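PDB 7EHP: chitin oligosaccahride binding protein NagB1 from Paenibacillus sp. FPU-7, which binds chitin oligosaccharides such as N,N'-diacetylchitobiose and N,N',N''-triacetylchitotriose, probably delivering them to an ABC-type importer as an extracellular solute-binding protein. Local coordinates for residues A[4-9]-A[38-43]; A[11-16]-A[247-252]; A[15-20]-A[318-323]; A[111-116]-A[306-311]; A[311-316]-A[324-329]. All coordinates share one frame; numbering follows the deposited sequence.

Contact 1 (A[4-9]-A[38-43])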
# COMPACT_ATOMS: atom_id res chain seq x y z
N SER A 4 9.36 -18.63 13.38
CA SER A 4 9.66 -17.26 12.99
C SER A 4 8.43 -16.58 12.40
O SER A 4 7.69 -17.17 11.60
CB SER A 4 10.81 -17.23 11.99
OG SER A 4 10.66 -18.25 11.03
N LEU A 5 8.21 -15.33 12.80
CA LEU A 5 7.08 -14.53 12.34
C LEU A 5 7.67 -13.22 11.83
O LEU A 5 7.98 -12.34 12.62
CB LEU A 5 6.06 -14.29 13.44
CG LEU A 5 4.63 -13.93 12.98
CD1 LEU A 5 3.62 -13.99 14.13
CD2 LEU A 5 4.56 -12.59 12.28
N ARG A 6 7.79 -13.10 10.51
CA ARG A 6 8.37 -11.90 9.90
C ARG A 6 7.28 -10.86 9.65
O ARG A 6 6.27 -11.14 8.99
CB ARG A 6 9.07 -12.26 8.59
CG ARG A 6 9.38 -11.05 7.70
CD ARG A 6 10.64 -10.33 8.14
NE ARG A 6 11.77 -11.23 8.35
CZ ARG A 6 12.48 -11.83 7.39
NH1 ARG A 6 12.20 -11.64 6.10
NH2 ARG A 6 13.48 -12.63 7.72
N HIS A 7 7.48 -9.66 10.17
CA HIS A 7 6.52 -8.58 10.00
C HIS A 7 7.27 -7.30 9.69
O HIS A 7 8.49 -7.20 9.86
CB HIS A 7 5.69 -8.39 11.27
CG HIS A 7 6.50 -7.89 12.42
ND1 HIS A 7 6.73 -6.54 12.63
CD2 HIS A 7 7.21 -8.54 13.37
CE1 HIS A 7 7.52 -6.39 13.68
NE2 HIS A 7 7.82 -7.59 14.15
N THR A 8 6.53 -6.27 9.26
CA THR A 8 7.14 -5.00 8.91
C THR A 8 6.72 -3.87 9.85
O THR A 8 6.92 -2.69 9.51
CB THR A 8 6.81 -4.62 7.47
OG1 THR A 8 5.39 -4.46 7.34
CG2 THR A 8 7.26 -5.72 6.52
N GLN A 9 6.14 -4.19 11.01
CA GLN A 9 5.61 -3.15 11.90
C GLN A 9 6.73 -2.66 12.82
O GLN A 9 6.79 -2.96 14.01
CB GLN A 9 4.42 -3.68 12.69
CG GLN A 9 3.25 -4.23 11.85
CD GLN A 9 2.92 -3.35 10.66
OE1 GLN A 9 2.69 -2.14 10.80
NE2 GLN A 9 2.88 -3.94 9.47
N GLU A 38 8.92 -16.17 17.57
CA GLU A 38 10.08 -15.29 17.51
C GLU A 38 9.73 -14.24 16.44
O GLU A 38 9.85 -14.48 15.24
CB GLU A 38 11.33 -16.20 17.23
CG GLU A 38 12.67 -15.69 16.72
CD GLU A 38 13.49 -14.86 17.72
OE1 GLU A 38 14.30 -14.03 17.25
OE2 GLU A 38 13.32 -15.03 18.95
N LEU A 39 9.21 -13.10 16.89
CA LEU A 39 8.88 -12.00 16.00
C LEU A 39 10.16 -11.36 15.49
O LEU A 39 11.11 -11.15 16.25
CB LEU A 39 8.05 -10.96 16.74
CG LEU A 39 6.58 -11.26 17.05
CD1 LEU A 39 6.04 -10.14 17.90
CD2 LEU A 39 5.78 -11.37 15.76
N GLU A 40 10.19 -11.05 14.19
CA GLU A 40 11.31 -10.34 13.58
C GLU A 40 10.73 -9.24 12.69
O GLU A 40 10.05 -9.54 11.70
CB GLU A 40 12.22 -11.28 12.77
CG GLU A 40 13.35 -10.51 12.03
CD GLU A 40 14.15 -11.36 11.06
OE1 GLU A 40 15.37 -11.16 10.99
OE2 GLU A 40 13.56 -12.23 10.36
N GLY A 41 10.98 -7.99 13.06
CA GLY A 41 10.51 -6.86 12.27
C GLY A 41 11.58 -6.39 11.30
O GLY A 41 12.73 -6.16 11.70
N VAL A 42 11.21 -6.27 10.04
CA VAL A 42 12.10 -5.79 9.00
C VAL A 42 11.37 -4.69 8.25
O VAL A 42 10.19 -4.85 7.90
CB VAL A 42 12.52 -6.94 8.05
CG1 VAL A 42 13.34 -6.41 6.88
CG2 VAL A 42 13.29 -8.02 8.81
N GLU A 43 12.05 -3.56 8.04
CA GLU A 43 11.43 -2.44 7.34
C GLU A 43 10.80 -2.90 6.04
O GLU A 43 11.39 -3.70 5.30
CB GLU A 43 12.46 -1.34 7.06
CG GLU A 43 11.80 -0.06 6.59
CD GLU A 43 12.82 1.01 6.19
OE1 GLU A 43 13.84 0.65 5.58
OE2 GLU A 43 12.61 2.19 6.50
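R6 and E40 lie side by side on strands 3-7 and 37-41, the two parallel strands of a beta-alpha-beta crossover whose connection is helix 15-31. Backbone bonds alternate along the pair: L5 N gives to E38 O, E40 N to L5 O, H7 N to E40 O and, just past the end of the second strand, V42 N to H7 O (2.9 Å).

The charged link stands on the S4 and E38 face. R6 NE (2.9 Å) and NH2 (2.7 Å) both donate to E40 OE2, which lies in the guanidinium plane but is approached from one face of its own carboxylate; the two planes are 63° apart. Bends at chi2 (81°) and chi3 (49°) curl the arginine round to this position, and further bonds to E55 and N47 fix its rotation. V42 CG2 packs on R6 CD at 3.6 Å.

Apolar contacts occupy the other face. L39 CD2 touches L5 CB at 3.7 Å, while G41 CA sits over the H7 ring, 3.5 Å from its centroid in a CH-pi contact; a CB on G41 would collide with H7 CE1. At the ring edge, nearly in its plane, H7 ND1 accepts from Q9 N at 2.9 Å.

Contact 2 (A[11-16]-A[247-252])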
# COMPACT_ATOMS: atom_id res chain seq x y z
N ARG A 11 8.09 0.78 12.95
CA ARG A 11 8.09 2.17 13.38
C ARG A 11 7.45 2.32 14.76
O ARG A 11 6.47 1.62 15.07
CB ARG A 11 7.32 3.03 12.36
CG ARG A 11 8.18 3.48 11.21
CD ARG A 11 7.43 4.35 10.21
NE ARG A 11 6.80 5.54 10.79
CZ ARG A 11 5.85 6.23 10.15
NH1 ARG A 11 5.45 5.82 8.95
NH2 ARG A 11 5.30 7.31 10.70
N ASP A 12 8.00 3.23 15.58
CA ASP A 12 7.36 3.52 16.86
C ASP A 12 5.93 4.00 16.67
O ASP A 12 5.05 3.71 17.49
CB ASP A 12 8.14 4.59 17.65
CG ASP A 12 9.54 4.16 18.03
OD1 ASP A 12 9.84 2.94 18.17
OD2 ASP A 12 10.37 5.08 18.18
N ASP A 13 5.68 4.78 15.61
CA ASP A 13 4.33 5.25 15.35
C ASP A 13 3.32 4.10 15.20
O ASP A 13 2.14 4.29 15.51
CB ASP A 13 4.28 6.14 14.11
CG ASP A 13 4.76 7.56 14.37
OD1 ASP A 13 4.81 7.98 15.56
OD2 ASP A 13 5.07 8.25 13.38
N VAL A 14 3.74 2.94 14.69
CA VAL A 14 2.79 1.83 14.53
C VAL A 14 2.91 0.82 15.68
O VAL A 14 2.63 -0.37 15.51
CB VAL A 14 2.94 1.11 13.17
CG1 VAL A 14 2.65 2.07 12.01
CG2 VAL A 14 4.32 0.42 13.02
N ARG A 15 3.29 1.31 16.86
CA ARG A 15 3.48 0.44 18.02
C ARG A 15 2.23 -0.39 18.33
O ARG A 15 2.33 -1.58 18.67
CB ARG A 15 3.89 1.28 19.23
CG ARG A 15 3.90 0.54 20.56
CD ARG A 15 4.95 -0.57 20.62
NE ARG A 15 4.69 -1.49 21.72
CZ ARG A 15 5.03 -2.78 21.72
NH1 ARG A 15 5.67 -3.31 20.68
NH2 ARG A 15 4.74 -3.55 22.78
N LEU A 16 1.04 0.19 18.21
CA LEU A 16 -0.16 -0.59 18.53
C LEU A 16 -0.30 -1.81 17.61
O LEU A 16 -0.74 -2.88 18.05
CB LEU A 16 -1.41 0.28 18.45
CG LEU A 16 -1.53 1.31 19.57
CD1 LEU A 16 -2.61 2.32 19.22
CD2 LEU A 16 -1.83 0.63 20.91
N SER A 247 -3.11 6.18 8.57
CA SER A 247 -3.81 6.68 9.74
C SER A 247 -3.28 6.07 11.04
O SER A 247 -3.45 6.67 12.10
CB SER A 247 -5.31 6.42 9.59
OG SER A 247 -5.56 5.03 9.69
N ALA A 248 -2.62 4.90 10.97
CA ALA A 248 -1.98 4.34 12.15
C ALA A 248 -0.92 5.28 12.73
O ALA A 248 -0.49 5.07 13.87
CB ALA A 248 -1.35 2.98 11.82
N ALA A 249 -0.51 6.31 11.97
CA ALA A 249 0.52 7.24 12.38
C ALA A 249 0.05 8.69 12.38
O ALA A 249 0.89 9.60 12.44
CB ALA A 249 1.75 7.10 11.47
N LEU A 250 -1.26 8.94 12.37
CA LEU A 250 -1.75 10.27 12.03
C LEU A 250 -2.51 10.98 13.14
O LEU A 250 -2.26 12.18 13.36
CB LEU A 250 -2.65 10.19 10.79
CG LEU A 250 -1.91 10.17 9.46
CD1 LEU A 250 -2.92 10.28 8.35
CD2 LEU A 250 -0.88 11.27 9.36
N VAL A 251 -3.44 10.32 13.82
CA VAL A 251 -4.55 11.07 14.42
C VAL A 251 -4.83 10.73 15.89
O VAL A 251 -5.97 10.46 16.28
CB VAL A 251 -5.80 10.89 13.53
CG1 VAL A 251 -6.22 9.41 13.40
CG2 VAL A 251 -6.93 11.77 13.97
N ASP A 252 -3.81 10.80 16.75
CA ASP A 252 -4.09 10.59 18.17
C ASP A 252 -3.00 11.20 19.04
O ASP A 252 -1.85 11.34 18.62
CB ASP A 252 -4.26 9.10 18.51
CG ASP A 252 -5.11 8.88 19.76
OD1 ASP A 252 -5.65 9.87 20.29
OD2 ASP A 252 -5.23 7.72 20.20
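The methyl of A249 is closely packed between two side chains, with D13 CB 3.8 Å and R11 NH2 3.6 Å from A249 CB. A249 thus meets a pair of residues already tied to each other, for R11 NH2 donates to D13 OD2 at 2.8 Å. That salt bridge uses the anti lone pair of OD2, with the oxygen tilted 16° from the guanidinium plane. A bend at chi3 (57°) brings the end of R11 round to the aspartate. Outside the two segments, OD2 also pairs with R233 and OD1 with K255, and R233 bonds A249 O as well; the carboxylate is therefore surrounded by cations, which would probably keep it ionised.

The elements joined here are the start of helix 15-31, with V14 at the N-cap, and the 3-10 turn and loop that follow strand 237-243 in the periplasmic-binding-protein fold. They bury 166 Å² between them, at the protein surface. Were R11 an alanine, the guanidinium beside A249 CB would be gone; D13 OD2 would probably lean on R233 alone, and Q229 OE1 would lose its R11 donor.

Between the segments D13 O is brought within 3.2 Å of A248 O, two acceptors that cannot bond each other. Toward V14 the fit is looser: V14 CG1 only grazes A248 CB, at 4.1 Å.

Contact 3 (A[15-20]-A[318-323]). With NAG (2-acetamido-2-deoxy-beta-D-glucopyranose), chain C.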
# COMPACT_ATOMS: atom_id res chain seq x y z
N ARG A 15 3.29 1.31 16.86
CA ARG A 15 3.48 0.44 18.02
C ARG A 15 2.23 -0.39 18.33
O ARG A 15 2.33 -1.58 18.67
CB ARG A 15 3.89 1.28 19.23
CG ARG A 15 3.90 0.54 20.56
CD ARG A 15 4.95 -0.57 20.62
NE ARG A 15 4.69 -1.49 21.72
CZ ARG A 15 5.03 -2.78 21.72
NH1 ARG A 15 5.67 -3.31 20.68
NH2 ARG A 15 4.74 -3.55 22.78
N LEU A 16 1.04 0.19 18.21
CA LEU A 16 -0.16 -0.59 18.53
C LEU A 16 -0.30 -1.81 17.61
O LEU A 16 -0.74 -2.88 18.05
CB LEU A 16 -1.41 0.28 18.45
CG LEU A 16 -1.53 1.31 19.57
CD1 LEU A 16 -2.61 2.32 19.22
CD2 LEU A 16 -1.83 0.63 20.91
N ARG A 17 0.11 -1.67 16.34
CA ARG A 17 0.06 -2.81 15.42
C ARG A 17 1.04 -3.91 15.84
O ARG A 17 0.73 -5.10 15.71
CB ARG A 17 0.34 -2.36 13.99
CG ARG A 17 -0.67 -1.36 13.44
CD ARG A 17 -0.52 -1.18 11.94
NE ARG A 17 -1.19 -2.24 11.19
CZ ARG A 17 -1.31 -2.25 9.87
NH1 ARG A 17 -0.81 -1.25 9.16
NH2 ARG A 17 -1.93 -3.26 9.26
N LEU A 18 2.23 -3.53 16.32
CA LEU A 18 3.17 -4.55 16.80
C LEU A 18 2.68 -5.17 18.10
O LEU A 18 2.77 -6.39 18.29
CB LEU A 18 4.56 -3.96 16.99
CG LEU A 18 5.67 -4.91 17.47
CD1 LEU A 18 5.69 -6.26 16.74
CD2 LEU A 18 7.03 -4.22 17.38
N LYS A 19 2.17 -4.34 19.01
CA LYS A 19 1.59 -4.86 20.24
C LYS A 19 0.50 -5.89 19.96
O LYS A 19 0.40 -6.90 20.67
CB LYS A 19 1.06 -3.71 21.09
CG LYS A 19 0.42 -4.13 22.40
CD LYS A 19 1.39 -4.96 23.25
CE LYS A 19 0.96 -4.94 24.72
NZ LYS A 19 -0.25 -5.78 24.91
N MET A 20 -0.29 -5.68 18.90
CA MET A 20 -1.29 -6.69 18.53
C MET A 20 -0.60 -7.97 18.07
O MET A 20 -1.02 -9.07 18.45
CB MET A 20 -2.23 -6.16 17.45
CG MET A 20 -3.50 -7.00 17.24
SD MET A 20 -4.71 -6.36 16.04
CE MET A 20 -4.20 -7.23 14.55
N LYS A 318 -10.30 -0.04 15.06
CA LYS A 318 -10.56 0.91 16.14
C LYS A 318 -9.28 1.58 16.62
O LYS A 318 -9.26 2.79 16.85
CB LYS A 318 -11.25 0.17 17.29
CG LYS A 318 -11.70 1.00 18.48
CD LYS A 318 -12.03 0.08 19.66
CE LYS A 318 -12.66 0.81 20.84
NZ LYS A 318 -12.96 -0.14 21.96
N GLU A 319 -8.21 0.80 16.76
CA GLU A 319 -6.96 1.31 17.33
C GLU A 319 -6.15 2.13 16.34
O GLU A 319 -5.44 3.07 16.74
CB GLU A 319 -6.11 0.14 17.81
CG GLU A 319 -6.51 -0.42 19.14
CD GLU A 319 -5.57 -1.50 19.60
OE1 GLU A 319 -5.80 -2.04 20.71
OE2 GLU A 319 -4.63 -1.82 18.83
N SER A 320 -6.20 1.79 15.07
CA SER A 320 -5.22 2.29 14.14
C SER A 320 -5.80 2.66 12.78
O SER A 320 -5.04 3.11 11.93
CB SER A 320 -4.10 1.25 13.97
OG SER A 320 -3.28 1.14 15.12
N GLY A 321 -7.10 2.48 12.56
CA GLY A 321 -7.74 2.89 11.33
C GLY A 321 -7.59 1.94 10.17
O GLY A 321 -8.00 2.27 9.05
N ILE A 322 -7.02 0.76 10.39
CA ILE A 322 -6.80 -0.16 9.28
C ILE A 322 -8.11 -0.80 8.86
O ILE A 322 -8.80 -1.45 9.66
CB ILE A 322 -5.73 -1.21 9.63
CG1 ILE A 322 -4.35 -0.52 9.71
CG2 ILE A 322 -5.67 -2.29 8.59
CD1 ILE A 322 -4.02 -0.01 10.98
N LEU A 323 -8.45 -0.65 7.58
CA LEU A 323 -9.72 -1.11 7.06
C LEU A 323 -9.74 -2.64 6.94
O LEU A 323 -8.75 -3.25 6.50
CB LEU A 323 -9.99 -0.46 5.70
CG LEU A 323 -9.92 1.07 5.77
CD1 LEU A 323 -10.04 1.69 4.38
CD2 LEU A 323 -10.97 1.65 6.71
C1 NAG C . 1.63 -1.66 5.71
C2 NAG C . 0.55 -2.01 4.69
C3 NAG C . 1.15 -2.07 3.28
C4 NAG C . 2.01 -0.84 2.98
C5 NAG C . 2.93 -0.51 4.17
C6 NAG C . 3.74 0.77 4.02
C7 NAG C . -1.13 -3.38 5.86
C8 NAG C . -1.69 -4.76 6.04
N2 NAG C . -0.10 -3.27 5.01
O1 NAG C . 1.09 -1.65 6.98
O3 NAG C . 0.09 -2.21 2.34
O4 NAG C . 2.89 -1.20 1.92
O5 NAG C . 2.19 -0.40 5.38
O6 NAG C . 4.77 0.81 5.00
O7 NAG C . -1.58 -2.41 6.48
O HOH W 1 -2.64 -2.90 20.09
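The acetamido oxygen O7 of the bound NAG is gripped by two nitrogens of R17, NH1 at 3.0 Å and NH2 at 2.9 Å, and lies at the edge of the guanidinium, in its plane. The flat group is backed by I322 of 318-323: I322 CG1 sits over the centre of one face, 3.5 Å from R17 CZ, and I322 CD1 follows the chain back to NE. The arginine leaves helix 15-31 and kinks at chi3 (81°), which turns the guanidinium so that one face meets I322 and its edge meets the sugar.

Nearer the helix backbone the contact is less intimate. L16 CB touches S320 OG and E319 OE2, both at 3.9 Å, and a water donates to L16 O (2.8 Å) and E319 OE2 (2.6 Å), bridging the two helices. The other carboxylate oxygen of E319 is paired with R315.

D44 and N284 also bond this NAG. R17, backed by I322, thus forms part of the glycan pocket, consistent with recognition of the N-acetyl group.

Contact 4 (A[111-116]-A[306-311])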
# COMPACT_ATOMS: atom_id res chain seq x y z
N TYR A 111 -2.73 -18.92 -1.42
CA TYR A 111 -1.39 -19.01 -0.84
C TYR A 111 -1.04 -17.84 0.08
O TYR A 111 0.11 -17.73 0.51
CB TYR A 111 -0.33 -19.14 -1.93
CG TYR A 111 -0.49 -20.35 -2.84
CD1 TYR A 111 -1.43 -20.36 -3.86
CD2 TYR A 111 0.28 -21.51 -2.65
CE1 TYR A 111 -1.58 -21.46 -4.69
CE2 TYR A 111 0.13 -22.63 -3.48
CZ TYR A 111 -0.81 -22.59 -4.50
OH TYR A 111 -0.99 -23.65 -5.35
N GLY A 112 -2.00 -16.99 0.41
CA GLY A 112 -1.81 -16.00 1.44
C GLY A 112 -3.16 -15.43 1.82
O GLY A 112 -4.17 -15.70 1.16
N LEU A 113 -3.16 -14.65 2.90
CA LEU A 113 -4.39 -14.06 3.41
C LEU A 113 -4.16 -12.57 3.66
O LEU A 113 -3.25 -12.21 4.44
CB LEU A 113 -4.86 -14.76 4.70
CG LEU A 113 -5.21 -16.25 4.60
CD1 LEU A 113 -5.51 -16.87 5.98
CD2 LEU A 113 -6.36 -16.49 3.61
N PRO A 114 -4.94 -11.68 3.04
CA PRO A 114 -4.78 -10.25 3.32
C PRO A 114 -5.29 -9.93 4.71
O PRO A 114 -6.33 -10.43 5.14
CB PRO A 114 -5.66 -9.59 2.24
CG PRO A 114 -6.72 -10.60 2.00
CD PRO A 114 -5.98 -11.92 2.03
N THR A 115 -4.53 -9.10 5.43
CA THR A 115 -4.98 -8.67 6.74
C THR A 115 -5.72 -7.36 6.69
O THR A 115 -6.30 -6.96 7.70
CB THR A 115 -3.81 -8.49 7.72
OG1 THR A 115 -2.85 -7.59 7.15
CG2 THR A 115 -3.16 -9.85 8.08
N ALA A 116 -5.67 -6.65 5.55
CA ALA A 116 -6.28 -5.34 5.44
C ALA A 116 -6.82 -5.14 4.03
O ALA A 116 -6.35 -5.74 3.07
CB ALA A 116 -5.28 -4.22 5.75
N ILE A 306 -6.32 -16.63 15.06
CA ILE A 306 -6.36 -15.43 15.89
C ILE A 306 -6.33 -14.17 15.03
O ILE A 306 -7.19 -13.28 15.17
CB ILE A 306 -5.20 -15.47 16.91
CG1 ILE A 306 -5.34 -16.71 17.80
CG2 ILE A 306 -5.18 -14.21 17.76
CD1 ILE A 306 -4.01 -17.27 18.31
N MET A 307 -5.37 -14.06 14.10
CA MET A 307 -5.25 -12.83 13.31
C MET A 307 -6.50 -12.59 12.46
O MET A 307 -7.02 -11.47 12.40
CB MET A 307 -4.00 -12.90 12.43
CG MET A 307 -3.84 -11.74 11.42
SD MET A 307 -3.65 -10.13 12.21
CE MET A 307 -1.87 -10.01 12.35
N TYR A 308 -6.99 -13.63 11.80
CA TYR A 308 -8.09 -13.49 10.86
C TYR A 308 -9.41 -13.79 11.58
O TYR A 308 -10.13 -14.74 11.29
CB TYR A 308 -7.86 -14.38 9.65
CG TYR A 308 -6.58 -14.04 8.95
CD1 TYR A 308 -6.51 -12.94 8.10
CD2 TYR A 308 -5.42 -14.80 9.16
CE1 TYR A 308 -5.32 -12.60 7.47
CE2 TYR A 308 -4.23 -14.46 8.53
CZ TYR A 308 -4.19 -13.37 7.68
OH TYR A 308 -3.03 -13.03 7.05
N SER A 309 -9.71 -12.92 12.53
CA SER A 309 -10.90 -13.03 13.34
C SER A 309 -11.55 -11.66 13.41
O SER A 309 -10.89 -10.63 13.20
CB SER A 309 -10.57 -13.50 14.77
OG SER A 309 -9.90 -12.45 15.47
N GLU A 310 -12.84 -11.64 13.72
CA GLU A 310 -13.51 -10.36 13.84
C GLU A 310 -12.95 -9.55 15.00
O GLU A 310 -12.89 -8.31 14.91
CB GLU A 310 -15.02 -10.58 13.93
CG GLU A 310 -15.81 -9.32 14.22
CD GLU A 310 -17.25 -9.40 13.76
OE1 GLU A 310 -17.57 -10.31 12.95
OE2 GLU A 310 -18.05 -8.55 14.20
N GLU A 311 -12.48 -10.23 16.05
CA GLU A 311 -11.86 -9.53 17.17
C GLU A 311 -10.64 -8.73 16.72
O GLU A 311 -10.50 -7.55 17.04
CB GLU A 311 -11.46 -10.52 18.27
CG GLU A 311 -10.50 -9.89 19.29
CD GLU A 311 -9.87 -10.89 20.25
OE1 GLU A 311 -10.01 -12.11 20.04
OE2 GLU A 311 -9.22 -10.44 21.21
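Y308 OH donates to L113 O at 2.7 Å, standing above the carbonyl plane, 43° out of it. The phenol ring is closely packed around this bond. L113 covers one face, with CB 3.4 Å from Y308 CZ and CD1 3.9 Å from the ring centroid in a CH-pi contact; the preceding M307 places CG over the centre of the opposite face. P114 O lies at the ring edge, 3.3 Å from CE1, and T115 CG2 fills the position beside the hydroxyl at 3.3 Å. A phenylalanine in place of Y308 would remove the hydroxyl, and would probably leave the buried L113 O without this donor.

Further out, M307 CG also touches T115 CG2 at 3.9 Å. Y308 is the centre of an inverse gamma turn between helices 294-307 and 310-320. S309, whose OG donates to I306 O, is the N-cap of helix 310-320, the same OG capping M312 N. On the other side, T115 pairs through its backbone with N284 of strand 277-288.

Y308 therefore packs against the part of strand 109-125 that leads into T115 and A116, which touch the bound NAG and line the glycan pocket.

Contact 5 (A[311-316]-A[324-329])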
# COMPACT_ATOMS: atom_id res chain seq x y z
N GLU A 311 -12.48 -10.23 16.05
CA GLU A 311 -11.86 -9.53 17.17
C GLU A 311 -10.64 -8.73 16.72
O GLU A 311 -10.50 -7.55 17.04
CB GLU A 311 -11.46 -10.52 18.27
CG GLU A 311 -10.50 -9.89 19.29
CD GLU A 311 -9.87 -10.89 20.25
OE1 GLU A 311 -10.01 -12.11 20.04
OE2 GLU A 311 -9.22 -10.44 21.21
N MET A 312 -9.74 -9.36 15.97
CA MET A 312 -8.52 -8.64 15.65
C MET A 312 -8.76 -7.64 14.52
O MET A 312 -8.20 -6.54 14.53
CB MET A 312 -7.41 -9.62 15.30
CG MET A 312 -6.88 -10.41 16.50
SD MET A 312 -6.16 -9.33 17.75
CE MET A 312 -6.13 -10.37 19.22
N GLN A 313 -9.62 -7.99 13.55
CA GLN A 313 -9.99 -7.06 12.49
C GLN A 313 -10.61 -5.79 13.07
O GLN A 313 -10.28 -4.67 12.64
CB GLN A 313 -10.97 -7.73 11.53
CG GLN A 313 -10.33 -8.79 10.67
CD GLN A 313 -9.57 -8.21 9.49
OE1 GLN A 313 -10.17 -7.81 8.49
NE2 GLN A 313 -8.25 -8.16 9.61
N LYS A 314 -11.53 -5.93 14.03
CA LYS A 314 -12.12 -4.75 14.66
C LYS A 314 -11.09 -3.97 15.46
O LYS A 314 -11.08 -2.73 15.45
CB LYS A 314 -13.28 -5.14 15.57
CG LYS A 314 -14.60 -5.38 14.87
CD LYS A 314 -15.65 -5.85 15.87
CE LYS A 314 -17.06 -5.64 15.36
NZ LYS A 314 -18.03 -6.48 16.11
N ARG A 315 -10.21 -4.69 16.18
CA ARG A 315 -9.22 -4.03 17.03
C ARG A 315 -8.33 -3.10 16.20
O ARG A 315 -8.13 -1.93 16.55
CB ARG A 315 -8.39 -5.09 17.76
CG ARG A 315 -7.21 -4.52 18.52
CD ARG A 315 -6.63 -5.53 19.51
NE ARG A 315 -5.35 -5.07 20.06
CZ ARG A 315 -4.55 -5.81 20.82
NH1 ARG A 315 -4.90 -7.05 21.13
NH2 ARG A 315 -3.40 -5.31 21.28
N GLN A 316 -7.79 -3.60 15.09
CA GLN A 316 -6.88 -2.79 14.30
C GLN A 316 -7.62 -1.66 13.61
O GLN A 316 -7.03 -0.61 13.33
CB GLN A 316 -6.12 -3.65 13.30
CG GLN A 316 -7.03 -4.27 12.24
CD GLN A 316 -6.26 -4.97 11.16
OE1 GLN A 316 -5.12 -5.39 11.37
NE2 GLN A 316 -6.87 -5.10 9.97
N PRO A 324 -10.85 -3.28 7.29
CA PRO A 324 -10.86 -4.74 7.39
C PRO A 324 -10.75 -5.40 6.02
O PRO A 324 -11.32 -4.92 5.03
CB PRO A 324 -12.22 -5.04 8.03
CG PRO A 324 -13.07 -3.89 7.61
CD PRO A 324 -12.14 -2.70 7.71
N ALA A 325 -10.04 -6.52 5.99
CA ALA A 325 -10.05 -7.37 4.81
C ALA A 325 -11.17 -8.41 4.84
O ALA A 325 -11.47 -8.98 3.79
CB ALA A 325 -8.70 -8.07 4.64
N MET A 326 -11.79 -8.65 6.00
CA MET A 326 -12.86 -9.65 6.11
C MET A 326 -14.23 -9.00 6.31
O MET A 326 -14.35 -7.80 6.56
CB MET A 326 -12.57 -10.66 7.24
CG MET A 326 -11.09 -11.08 7.37
SD MET A 326 -10.65 -12.02 8.86
CE MET A 326 -11.27 -13.64 8.47
N LYS A 327 -15.27 -9.81 6.18
CA LYS A 327 -16.63 -9.35 6.42
C LYS A 327 -16.88 -9.22 7.92
O LYS A 327 -16.61 -10.15 8.68
CB LYS A 327 -17.65 -10.32 5.80
CG LYS A 327 -17.42 -10.62 4.31
CD LYS A 327 -18.75 -10.73 3.55
CE LYS A 327 -18.57 -11.18 2.09
NZ LYS A 327 -18.25 -12.64 1.96
N LEU A 328 -17.39 -8.06 8.34
CA LEU A 328 -17.60 -7.74 9.75
C LEU A 328 -19.08 -7.63 10.09
O LEU A 328 -19.92 -7.32 9.23
CB LEU A 328 -16.91 -6.42 10.12
CG LEU A 328 -15.47 -6.50 10.65
CD1 LEU A 328 -14.57 -7.22 9.67
CD2 LEU A 328 -14.95 -5.12 10.89
N SER A 329 -19.39 -7.87 11.37
CA SER A 329 -20.77 -7.81 11.85
C SER A 329 -21.18 -6.39 12.22
O SER A 329 -22.29 -5.95 11.89
CB SER A 329 -20.96 -8.73 13.07
OG SER A 329 -20.89 -10.11 12.75
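Q313 OE1 accepts from two successive backbone nitrogens of the 324-329 loop, M326 N at 3.1 Å with an N-H...O angle of 150° and, more weakly because of its bent geometry, A325 N at 2.8 Å. A glutamine of helix 310-320 thus holds two amides of the connection that follows the short strand 323-324. Its NE2 donates to T115 O on strand 109-125, so that one amide joins helix, loop and sheet. A bend at chi2 (-79°) turns the amide of Q313 to meet both sides. P324 CA also comes within 3.3 Å of Q313 OE1.

Beyond this polar group the packing is apolar. M326 runs roughly perpendicular to Q313, its SD 3.7 Å from Q313 CG. On the outer side, K314, whose NZ is paired with E310, and L328 run antiparallel alongside each other. L328 spreads its two methyls between helix neighbours: CD1 lies 4.1 Å from Q313 CB, and CD2 4.0 Å from K314 CG.

In the fold
Contacts 2 and 3 share R15 and L16 on helix 15-31, with centres 8 Å apart; contacts 4 and 5 share E311 and lie equally close. Contacts 3, 4 and 5 all use helix 310-320, and contacts 3 and 4 (13 Å) touch through I322-A116 and M20-M307. Contact 1 joins the group through Q9 and H7, which pack on 11-20, its centre 17 Å from contact 2 and 15 Å from contact 3. Contact 5 is the most local in sequence and contact 1 spans one beta-alpha-beta crossover, whereas contacts 2 and 3 bridge over 200 residues; contact 4 is nested within contact 3. Contacts 1, 3 and 4 contain glycan-pocket residues, so distant segments converge on one sugar site.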